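Local structure of VP4 protein (Tellina virus 1, 3P06) at residues T118-V123 with W178-V183; L5-V10 with T87-P92. The protein is probably a serine protease that cleaves the birnavirus polyprotein into its final products, caught here as an intramolecular acyl-enzyme. All blocks are in the same frame, centred on the assembly; numbering follows the deposited sequence.

Contact 1 of 2, residues T118-V123 with W178-V183; sequences TPFLMV and WRKPMV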
ATOM      1  N   THR A 118       1.540   9.944  -8.018  1.00 22.11           N
ATOM      2  CA  THR A 118       0.895   9.217  -6.892  1.00 18.94           C
ATOM      3  C   THR A 118      -0.199  10.135  -6.350  1.00 19.16           C
ATOM      4  O   THR A 118       0.058  11.344  -6.186  1.00 18.82           O
ATOM      5  CB  THR A 118       1.967   9.032  -5.806  1.00 17.82           C
ATOM      6  OG1 THR A 118       3.003   8.190  -6.333  1.00 16.83           O
ATOM      7  CG2 THR A 118       1.413   8.475  -4.510  1.00 13.53           C
ATOM      8  N   PRO A 119      -1.424   9.605  -6.095  1.00 18.87           N
ATOM      9  CA  PRO A 119      -2.497  10.428  -5.542  1.00 18.78           C
ATOM     10  C   PRO A 119      -2.213  10.794  -4.066  1.00 18.78           C
ATOM     11  O   PRO A 119      -1.553  10.035  -3.334  1.00 18.44           O
ATOM     12  CB  PRO A 119      -3.750   9.487  -5.590  1.00 19.96           C
ATOM     13  CG  PRO A 119      -3.240   8.159  -5.619  1.00 20.30           C
ATOM     14  CD  PRO A 119      -1.884   8.224  -6.381  1.00 18.38           C
ATOM     15  N   PHE A 120      -2.731  11.927  -3.629  1.00 18.55           N
ATOM     16  CA  PHE A 120      -2.547  12.313  -2.250  1.00 19.80           C
ATOM     17  C   PHE A 120      -3.688  11.683  -1.478  1.00 19.47           C
ATOM     18  O   PHE A 120      -4.644  12.367  -1.114  1.00 20.17           O
ATOM     19  CB  PHE A 120      -2.564  13.821  -2.153  1.00 19.90           C
ATOM     20  CG  PHE A 120      -2.291  14.348  -0.786  1.00 19.23           C
ATOM     21  CD1 PHE A 120      -1.075  14.131  -0.177  1.00 20.10           C
ATOM     22  CD2 PHE A 120      -3.269  15.109  -0.105  1.00 19.51           C
ATOM     23  CE1 PHE A 120      -0.824  14.618   1.125  1.00 21.20           C
ATOM     24  CE2 PHE A 120      -2.999  15.590   1.218  1.00 20.06           C
ATOM     25  CZ  PHE A 120      -1.781  15.367   1.786  1.00 16.76           C
ATOM     26  N   LEU A 121      -3.588  10.372  -1.255  1.00 18.34           N
ATOM     27  CA  LEU A 121      -4.653   9.642  -0.657  1.00 19.40           C
ATOM     28  C   LEU A 121      -4.108   8.265  -0.351  1.00 20.44           C
ATOM     29  O   LEU A 121      -3.434   7.662  -1.192  1.00 24.05           O
ATOM     30  CB  LEU A 121      -5.800   9.506  -1.657  1.00 20.60           C
ATOM     31  CG  LEU A 121      -7.081   8.823  -1.148  1.00 21.84           C
ATOM     32  CD1 LEU A 121      -7.837   9.719  -0.237  1.00 21.44           C
ATOM     33  CD2 LEU A 121      -8.005   8.354  -2.277  1.00 21.82           C
HETATM   34  N   MSE A 122      -4.391   7.738   0.820  1.00 17.99           N
HETATM   35  CA  MSE A 122      -3.913   6.397   1.140  1.00 16.00           C
HETATM   36  C   MSE A 122      -5.088   5.469   0.920  1.00 16.43           C
HETATM   37  O   MSE A 122      -6.266   5.894   1.027  1.00 16.20           O
HETATM   38  CB  MSE A 122      -3.479   6.320   2.604  1.00 14.66           C
HETATM   39  CG  MSE A 122      -2.294   7.265   2.895  1.00 16.09           C
HETATM   40 SE   MSE A 122      -1.700   6.879   4.760  1.00 24.15          SE
HETATM   41  CE  MSE A 122      -0.473   5.469   4.216  1.00 12.02           C
ATOM     42  N   VAL A 123      -4.795   4.209   0.639  1.00 15.68           N
ATOM     43  CA  VAL A 123      -5.898   3.295   0.370  1.00 17.58           C
ATOM     44  C   VAL A 123      -5.734   1.991   1.164  1.00 16.28           C
ATOM     45  O   VAL A 123      -4.645   1.464   1.225  1.00 16.35           O
ATOM     46  CB  VAL A 123      -5.957   3.035  -1.167  1.00 19.53           C
ATOM     47  CG1 VAL A 123      -6.934   1.896  -1.492  1.00 20.98           C
ATOM     48  CG2 VAL A 123      -6.335   4.372  -1.949  1.00 20.07           C
ATOM     49  N   TRP A 178      -1.825  17.099  -4.295  1.00 26.02           N
ATOM     50  CA  TRP A 178      -1.030  17.116  -3.056  1.00 23.48           C
ATOM     51  C   TRP A 178      -1.322  18.421  -2.309  1.00 26.19           C
ATOM     52  O   TRP A 178      -0.998  19.522  -2.823  1.00 25.44           O
ATOM     53  CB  TRP A 178       0.477  16.952  -3.416  1.00 21.81           C
ATOM     54  CG  TRP A 178       0.718  15.491  -3.614  1.00 22.07           C
ATOM     55  CD1 TRP A 178       0.188  14.702  -4.631  1.00 21.72           C
ATOM     56  CD2 TRP A 178       1.380  14.576  -2.700  1.00 19.41           C
ATOM     57  NE1 TRP A 178       0.553  13.365  -4.428  1.00 20.63           N
ATOM     58  CE2 TRP A 178       1.253  13.261  -3.246  1.00 17.29           C
ATOM     59  CE3 TRP A 178       2.079  14.738  -1.487  1.00 17.41           C
ATOM     60  CZ2 TRP A 178       1.814  12.123  -2.617  1.00 18.79           C
ATOM     61  CZ3 TRP A 178       2.608  13.605  -0.843  1.00 16.73           C
ATOM     62  CH2 TRP A 178       2.485  12.309  -1.414  1.00 18.13           C
ATOM     63  N   ARG A 179      -1.908  18.331  -1.113  1.00 31.66           N
ATOM     64  CA  ARG A 179      -2.172  19.559  -0.338  1.00 34.31           C
ATOM     65  C   ARG A 179      -0.907  20.011   0.435  1.00 31.93           C
ATOM     66  O   ARG A 179      -0.840  21.118   0.948  1.00 32.53           O
ATOM     67  CB  ARG A 179      -3.367  19.387   0.613  1.00 37.45           C
ATOM     68  CG  ARG A 179      -4.712  19.031  -0.059  1.00 45.67           C
ATOM     69  CD  ARG A 179      -5.283  20.207  -0.829  1.00 54.94           C
ATOM     70  NE  ARG A 179      -6.308  19.765  -1.773  1.00 63.75           N
ATOM     71  CZ  ARG A 179      -7.018  20.570  -2.554  1.00 68.15           C
ATOM     72  NH1 ARG A 179      -6.842  21.886  -2.519  1.00 69.99           N
ATOM     73  NH2 ARG A 179      -7.909  20.051  -3.380  1.00 73.54           N
ATOM     74  N   LYS A 180       0.102  19.161   0.513  1.00 28.88           N
ATOM     75  CA  LYS A 180       1.411  19.627   0.983  1.00 28.71           C
ATOM     76  C   LYS A 180       2.500  18.879   0.212  1.00 27.33           C
ATOM     77  O   LYS A 180       2.187  17.982  -0.550  1.00 27.78           O
ATOM     78  CB  LYS A 180       1.560  19.472   2.509  1.00 29.14           C
ATOM     79  CG  LYS A 180       1.423  18.039   2.955  1.00 27.72           C
ATOM     80  CD  LYS A 180       1.334  17.995   4.467  1.00 33.34           C
ATOM     81  CE  LYS A 180       0.921  16.611   4.884  1.00 28.97           C
ATOM     82  NZ  LYS A 180       1.177  16.500   6.336  1.00 33.43           N
ATOM     83  N   PRO A 181       3.765  19.300   0.338  1.00 27.95           N
ATOM     84  CA  PRO A 181       4.742  18.722  -0.597  1.00 28.14           C
ATOM     85  C   PRO A 181       5.108  17.255  -0.360  1.00 25.87           C
ATOM     86  O   PRO A 181       5.529  16.564  -1.291  1.00 26.70           O
ATOM     87  CB  PRO A 181       6.003  19.643  -0.429  1.00 29.54           C
ATOM     88  CG  PRO A 181       5.757  20.459   0.802  1.00 31.18           C
ATOM     89  CD  PRO A 181       4.240  20.583   0.887  1.00 29.84           C
HETATM   90  N   MSE A 182       4.938  16.784   0.862  1.00 24.60           N
HETATM   91  CA  MSE A 182       5.514  15.480   1.266  1.00 24.61           C
HETATM   92  C   MSE A 182       4.772  14.985   2.504  1.00 22.68           C
HETATM   93  O   MSE A 182       4.281  15.813   3.280  1.00 22.89           O
HETATM   94  CB  MSE A 182       6.981  15.695   1.617  1.00 25.25           C
HETATM   95  CG  MSE A 182       7.795  14.504   2.113  1.00 32.78           C
HETATM   96 SE   MSE A 182       9.432  15.179   3.085  1.00 54.35          SE
HETATM   97  CE  MSE A 182       9.846  16.858   2.171  1.00 48.09           C
ATOM     98  N   VAL A 183       4.668  13.661   2.647  1.00 19.91           N
ATOM     99  CA  VAL A 183       4.163  13.045   3.847  1.00 20.50           C
ATOM    100  C   VAL A 183       5.282  12.197   4.378  1.00 20.11           C
ATOM    101  O   VAL A 183       6.084  11.599   3.609  1.00 18.16           O
ATOM    102  CB  VAL A 183       2.819  12.170   3.641  1.00 20.67           C
ATOM    103  CG1 VAL A 183       1.608  13.110   3.467  1.00 26.58           C
ATOM    104  CG2 VAL A 183       2.887  11.191   2.435  1.00 17.81           C
TER
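Phe120 reaches out from its backbone and lies obliquely against the indole of Trp178. The two ring planes meet at 52°, with the Phe120 and Trp178 six-membered centroids 4.9 Å apart. What touches the indole face is one flank of the phenylalanine: Phe120 CB sits almost straight above the five-membered ring, 3.8 Å from its centroid in a CH-pi contact, and Phe120 CD1 comes down beside Trp178 CE3 at 3.5 Å. With CG anti to the backbone N (chi1 -176°), the phenyl group is carried outward into the bend formed by 178-183. There the backbone of Arg179 passes over one ring face, its N 3.6 Å from Phe120 CD2; Arg179 CB and CG follow along the CE2 side of the ring before the guanidinium end leads away. Val183 CG1 meets the ring at its edge, 3.7 Å from Phe120 CE1, and the aliphatic end of Lys180 lies near the same plane; the Lys180 ammonium goes on to the carbonyl of Ala149.

The indole is held at its own edge as well. Trp178 NE1 gives a short, nearly straight hydrogen bond to Thr118 O (2.7 Å). The oxygen lies in the indole plane, although the donor is tilted 31° from the plane of the carbonyl. This bond fixes the rotation of the indole, with one face against Phe120. At the benzo side of the indole, Thr118 CG2 comes loosely to Trp178 CZ2 (4.1 Å).

Thr118 and Pro119 also line the pocket that holds urea. Phe120 is the centre of an inverse gamma turn, closed by a weak bond from Leu121 N to Pro119 O; its packing on Trp178 joins the approach to strand 122-123 to the loop between helix 166-173 and strand 183-184.

Contact 2 of 2, residues L5-V10 with T87-P92; sequences LSAVGV and TSILVP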
ATOM      1  N   LEU A   5      13.704   7.073  -4.423  1.00 21.98           N
ATOM      2  CA  LEU A   5      13.439   6.549  -5.770  1.00 23.35           C
ATOM      3  C   LEU A   5      12.367   7.409  -6.418  1.00 23.25           C
ATOM      4  O   LEU A   5      11.419   7.845  -5.745  1.00 20.90           O
ATOM      5  CB  LEU A   5      12.932   5.075  -5.688  1.00 23.62           C
ATOM      6  CG  LEU A   5      13.745   4.098  -4.835  1.00 24.83           C
ATOM      7  CD1 LEU A   5      13.033   2.792  -4.727  1.00 27.72           C
ATOM      8  CD2 LEU A   5      15.166   3.896  -5.481  1.00 27.60           C
ATOM      9  N   SER A   6      12.508   7.683  -7.723  1.00 23.90           N
ATOM     10  CA  SER A   6      11.409   8.227  -8.529  1.00 25.35           C
ATOM     11  C   SER A   6      10.431   7.111  -8.661  1.00 24.38           C
ATOM     12  O   SER A   6      10.813   6.047  -9.058  1.00 26.92           O
ATOM     13  CB  SER A   6      11.869   8.492  -9.974  1.00 27.14           C
ATOM     14  OG  SER A   6      12.752   9.553  -9.946  1.00 31.45           O
ATOM     15  N   ALA A   7       9.174   7.325  -8.406  1.00 22.60           N
ATOM     16  CA  ALA A   7       8.242   6.196  -8.353  1.00 22.31           C
ATOM     17  C   ALA A   7       6.882   6.760  -8.324  1.00 21.09           C
ATOM     18  O   ALA A   7       6.636   7.838  -7.753  1.00 20.32           O
ATOM     19  CB  ALA A   7       8.441   5.396  -7.041  1.00 20.71           C
ATOM     20  N   VAL A   8       5.981   5.994  -8.883  1.00 21.17           N
ATOM     21  CA  VAL A   8       4.584   6.353  -8.855  1.00 21.59           C
ATOM     22  C   VAL A   8       3.841   5.100  -8.362  1.00 20.14           C
ATOM     23  O   VAL A   8       4.210   3.988  -8.728  1.00 19.22           O
ATOM     24  CB  VAL A   8       4.154   6.841 -10.268  1.00 23.45           C
ATOM     25  CG1 VAL A   8       2.637   6.844 -10.447  1.00 24.72           C
ATOM     26  CG2 VAL A   8       4.733   8.278 -10.505  1.00 27.51           C
ATOM     27  N   GLY A   9       2.849   5.289  -7.511  1.00 19.51           N
ATOM     28  CA  GLY A   9       2.054   4.180  -7.032  1.00 19.44           C
ATOM     29  C   GLY A   9       0.995   4.671  -6.077  1.00 19.50           C
ATOM     30  O   GLY A   9       0.589   5.839  -6.144  1.00 20.32           O
ATOM     31  N   VAL A  10       0.537   3.793  -5.175  1.00 17.62           N
ATOM     32  CA  VAL A  10      -0.530   4.183  -4.272  1.00 15.86           C
ATOM     33  C   VAL A  10      -0.159   3.768  -2.831  1.00 15.41           C
ATOM     34  O   VAL A  10       0.242   2.598  -2.588  1.00 13.25           O
ATOM     35  CB  VAL A  10      -1.918   3.564  -4.724  1.00 18.39           C
ATOM     36  CG1 VAL A  10      -3.004   3.813  -3.656  1.00 15.78           C
ATOM     37  CG2 VAL A  10      -2.352   4.161  -6.095  1.00 18.35           C
ATOM     38  N   THR A  87       5.950  12.139  -6.758  1.00 22.02           N
ATOM     39  CA  THR A  87       6.776  11.424  -7.734  1.00 22.23           C
ATOM     40  C   THR A  87       7.990  10.710  -7.171  1.00 21.42           C
ATOM     41  O   THR A  87       8.834  10.194  -7.934  1.00 21.47           O
ATOM     42  CB  THR A  87       7.313  12.394  -8.888  1.00 24.97           C
ATOM     43  OG1 THR A  87       8.158  13.388  -8.291  1.00 26.92           O
ATOM     44  CG2 THR A  87       6.182  13.073  -9.593  1.00 25.33           C
ATOM     45  N   SER A  88       8.109  10.656  -5.854  1.00 20.98           N
ATOM     46  CA  SER A  88       9.236   9.933  -5.276  1.00 21.27           C
ATOM     47  C   SER A  88       8.908   9.328  -3.938  1.00 19.05           C
ATOM     48  O   SER A  88       7.956   9.787  -3.241  1.00 18.47           O
ATOM     49  CB  SER A  88      10.443  10.896  -5.146  1.00 22.28           C
ATOM     50  OG  SER A  88      10.102  11.808  -4.141  1.00 28.91           O
ATOM     51  N   ILE A  89       9.690   8.321  -3.550  1.00 16.47           N
ATOM     52  CA  ILE A  89       9.554   7.806  -2.219  1.00 16.77           C
ATOM     53  C   ILE A  89      10.901   7.591  -1.591  1.00 17.39           C
ATOM     54  O   ILE A  89      11.886   7.453  -2.283  1.00 18.07           O
ATOM     55  CB  ILE A  89       8.818   6.410  -2.201  1.00 16.33           C
ATOM     56  CG1 ILE A  89       9.535   5.405  -3.152  1.00 18.18           C
ATOM     57  CG2 ILE A  89       7.394   6.628  -2.601  1.00 15.38           C
ATOM     58  CD1 ILE A  89       8.796   4.074  -3.361  1.00 18.51           C
ATOM     59  N   LEU A  90      10.926   7.474  -0.287  1.00 16.50           N
ATOM     60  CA  LEU A  90      12.119   7.111   0.379  1.00 17.91           C
ATOM     61  C   LEU A  90      11.842   5.742   1.062  1.00 18.46           C
ATOM     62  O   LEU A  90      10.958   5.621   1.924  1.00 16.18           O
ATOM     63  CB  LEU A  90      12.467   8.184   1.380  1.00 17.96           C
ATOM     64  CG  LEU A  90      13.724   8.009   2.254  1.00 22.12           C
ATOM     65  CD1 LEU A  90      14.916   7.690   1.424  1.00 28.02           C
ATOM     66  CD2 LEU A  90      14.047   9.335   2.930  1.00 27.08           C
ATOM     67  N   VAL A  91      12.624   4.751   0.670  1.00 18.56           N
ATOM     68  CA  VAL A  91      12.464   3.365   1.089  1.00 18.59           C
ATOM     69  C   VAL A  91      13.590   3.128   2.119  1.00 20.03           C
ATOM     70  O   VAL A  91      14.778   3.287   1.815  1.00 19.70           O
ATOM     71  CB  VAL A  91      12.609   2.412  -0.141  1.00 17.88           C
ATOM     72  CG1 VAL A  91      12.504   0.892   0.251  1.00 19.17           C
ATOM     73  CG2 VAL A  91      11.493   2.724  -1.206  1.00 16.89           C
ATOM     74  N   PRO A  92      13.212   2.742   3.329  1.00 19.68           N
ATOM     75  CA  PRO A  92      14.247   2.557   4.380  1.00 20.86           C
ATOM     76  C   PRO A  92      14.951   1.216   4.130  1.00 22.15           C
ATOM     77  O   PRO A  92      14.369   0.311   3.497  1.00 21.32           O
ATOM     78  CB  PRO A  92      13.438   2.522   5.682  1.00 19.35           C
ATOM     79  CG  PRO A  92      12.034   1.869   5.180  1.00 17.75           C
ATOM     80  CD  PRO A  92      11.818   2.516   3.801  1.00 17.92           C
TER
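The peptide groups of Leu5 and Ile89 meet edge to edge through their N-H and C=O groups. Two bonds tie the pair: Leu5 N to Ile89 O and Ile89 N to Leu5 O, both 2.8 Å. One step on, Ala7 N binds Thr87 O at 2.9 Å, but from above the carbonyl plane, 51° out of it, as the chain turns off the strand. The same Thr87 oxygen also takes a CA-H...O contact from Ser6 CA. On one face of the paired strands lie the side chains of Leu5 and Ile89; Ser6 and Ser88 project from the other.

This is antiparallel pairing, with Leu5 and Ile89 a hydrogen-bonded pair and Ser6 with Ser88 a non-hydrogen-bonded one. It places strand 2-6 at one edge of a four-stranded sheet, beside strand 88-92. After Ser6 the chain leaves this sheet and enters strand 9-18 of the larger mixed sheet.

The apolar face is knitted by branch ends. Leu5 CD1 lies 3.8 Å from Val91 CG2, the two side chains crossing at a slant. Ile89 CG1 stands between the backbone N and the carbonyl carbon (chi1 54°) and, with chi2 extended, CD1 is carried to Ala7 CB at 3.9 Å. Beyond them, Val30 of strand 21-31 packs on both Ala7 and Ile89, and Leu79 of strand 75-81 meets Val91. Between the strands, Ser88 CA makes a CA-H...O contact with Leu5 O at 3.1 Å, while the Ser88 hydroxyl, on the other face, is hydrogen-bonded to that of Thr85.

How the contacts relate
Contacts 1 and 2 lie with their centres about 12 Å apart and touch directly. Thr118 OG1 is hydrogen-bonded to Gly9 N at 3.1 Å. Pro119 CD packs on Gly9 O at 3.4 Å, and Val123 CG2 meets Val10 CG1 at 3.8 Å, so segment 118-123 rests against the start of strand 9-18. The two also share a sheet: strand 2-6 is at one edge of it and strand 183-184, which begins at Val183, at the other. Contact 1 is nearer the bound urea, which touches Thr118 and lies about 4 Å from the side chain of Pro119 and about 9 Å from that of Thr87 (nearest atoms). Both lie away from the predicted catalytic residues Ser102 and Lys141.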